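Local coordinates for 190aa long hypothetical protein (Pyrococcus horikoshii, PDB 2DDZ) that is of unknown function, forms a hexamer and belongs to the DUF366 family, probably a distant relative of class II aminoacyl-tRNA synthetases, at residues Pro161-Phe164 against Met165-Ala169. Numbering follows the deposited sequence.
Sequences PTEF and MERSA
Over one face of the Phe-164 ring sits Ser-168, its CB 4.1 Å from the ring centroid in a CH-pi contact displaced toward the rim. Tyr-102 adds an edge-to-face ring contact, and Leu-98 and Leu-99 of helix 81-100 also pack against the phenyl group. The other flat group, the guanidinium of Arg-167, takes the carboxylate of Glu-163 at its edge in a salt bridge. Both NE and NH1 of Arg-167 donate to Glu-163 OE2, at 2.9 and 2.6 Å: NE reaches the syn lone pair, whereas NH1 comes from above the carboxylate plane. The two planes stand 62° apart, and OE2 lies almost in the guanidinium plane. CG of Glu-163 points opposite the backbone N (chi1 -167°), and the bend at chi2 (-78°) carries the carboxylate to Arg-167; OE1 is hydrogen-bonded to Tyr-102 OH. Replacing Glu-163 with an alanine removes the carboxylate, which is likely to leave Arg-167 less fixed in its rotation and Tyr-102 OH without this partner. Ser-168 OG donates to Phe-164 O from above the carbonyl plane, 2.7 Å; the same oxygen accepts from Ser-168 N, and OG also hydrogen-bonds with Tyr-71 OH. Met-165 packs on Val-39 and Ile-8 of the sheet. The Glu-163/Arg-167 and Phe-164/Ser-168 pairs are i to i+4 contacts in the first turns of helix 161-184, which packs here on the mixed sheet and beside helix 81-100.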
loop_
_atom_site.group_PDB
_atom_site.type_symbol
_atom_site.label_atom_id
_atom_site.label_comp_id
_atom_site.label_asym_id
_atom_site.label_seq_id
_atom_site.Cartn_x
_atom_site.Cartn_y
_atom_site.Cartn_z
ATOM N N PRO E 161 5.475 -31.027 26.060
ATOM C CA PRO E 161 4.896 -30.501 24.820
ATOM C C PRO E 161 3.536 -29.842 25.051
ATOM O O PRO E 161 3.358 -28.655 24.768
ATOM C CB PRO E 161 4.790 -31.741 23.938
ATOM C CG PRO E 161 5.948 -32.552 24.366
ATOM C CD PRO E 161 5.918 -32.420 25.873
ATOM N N THR E 162 2.590 -30.621 25.578
ATOM C CA THR E 162 1.231 -30.152 25.851
ATOM C C THR E 162 1.169 -28.852 26.654
ATOM O O THR E 162 0.534 -27.886 26.234
ATOM C CB THR E 162 0.407 -31.221 26.613
ATOM O OG1 THR E 162 0.509 -32.481 25.938
ATOM C CG2 THR E 162 -1.058 -30.825 26.667
ATOM N N GLU E 163 1.822 -28.822 27.807
ATOM C CA GLU E 163 1.799 -27.623 28.633
ATOM C C GLU E 163 2.493 -26.451 27.945
ATOM O O GLU E 163 2.044 -25.308 28.050
ATOM C CB GLU E 163 2.458 -27.908 29.985
ATOM C CG GLU E 163 2.220 -26.837 31.049
ATOM C CD GLU E 163 3.097 -25.607 30.875
ATOM O OE1 GLU E 163 4.298 -25.769 30.570
ATOM O OE2 GLU E 163 2.591 -24.481 31.060
ATOM N N PHE E 164 3.586 -26.726 27.240
ATOM C CA PHE E 164 4.300 -25.652 26.552
ATOM C C PHE E 164 3.386 -25.052 25.467
ATOM O O PHE E 164 3.273 -23.838 25.356
ATOM C CB PHE E 164 5.609 -26.170 25.927
ATOM C CG PHE E 164 6.471 -25.076 25.348
ATOM C CD1 PHE E 164 7.166 -24.198 26.177
ATOM C CD2 PHE E 164 6.542 -24.890 23.969
ATOM C CE1 PHE E 164 7.908 -23.144 25.641
ATOM C CE2 PHE E 164 7.280 -23.842 23.424
ATOM C CZ PHE E 164 7.968 -22.965 24.261
ATOM N N MET E 165 2.746 -25.926 24.689
ATOM C CA MET E 165 1.825 -25.527 23.629
ATOM C C MET E 165 0.812 -24.500 24.169
ATOM O O MET E 165 0.572 -23.454 23.562
ATOM C CB MET E 165 1.069 -26.757 23.080
ATOM C CG MET E 165 1.927 -27.748 22.264
ATOM S SD MET E 165 1.154 -29.249 21.722
ATOM C CE MET E 165 0.075 -28.628 20.693
ATOM N N GLU E 166 0.234 -24.808 25.325
ATOM C CA GLU E 166 -0.746 -23.940 25.969
ATOM C C GLU E 166 -0.173 -22.580 26.391
ATOM O O GLU E 166 -0.749 -21.530 26.092
ATOM C CB GLU E 166 -1.320 -24.641 27.210
ATOM C CG GLU E 166 -2.560 -24.002 27.822
ATOM C CD GLU E 166 -3.803 -24.252 26.992
ATOM O OE1 GLU E 166 -3.847 -25.296 26.306
ATOM O OE2 GLU E 166 -4.737 -23.418 27.033
ATOM N N ARG E 167 0.959 -22.597 27.096
ATOM C CA ARG E 167 1.544 -21.351 27.586
ATOM C C ARG E 167 2.165 -20.471 26.516
ATOM O O ARG E 167 2.056 -19.243 26.577
ATOM C CB ARG E 167 2.593 -21.630 28.669
ATOM C CG ARG E 167 2.913 -20.376 29.488
ATOM C CD ARG E 167 4.015 -20.603 30.505
ATOM N NE ARG E 167 3.940 -21.944 31.059
ATOM C CZ ARG E 167 4.715 -22.400 32.039
ATOM N NH1 ARG E 167 4.567 -23.652 32.468
ATOM N NH2 ARG E 167 5.629 -21.618 32.597
ATOM N N SER E 168 2.827 -21.100 25.550
ATOM C CA SER E 168 3.466 -20.356 24.471
ATOM C C SER E 168 2.414 -19.779 23.522
ATOM O O SER E 168 2.590 -18.674 23.010
ATOM C CB SER E 168 4.460 -21.256 23.717
ATOM O OG SER E 168 3.804 -22.358 23.117
ATOM N N ALA E 169 1.316 -20.503 23.307
ATOM C CA ALA E 169 0.259 -20.000 22.427
ATOM C C ALA E 169 -0.303 -18.691 22.977
ATOM O O ALA E 169 -0.511 -17.723 22.238
ATOM C CB ALA E 169 -0.852 -21.029 22.298
#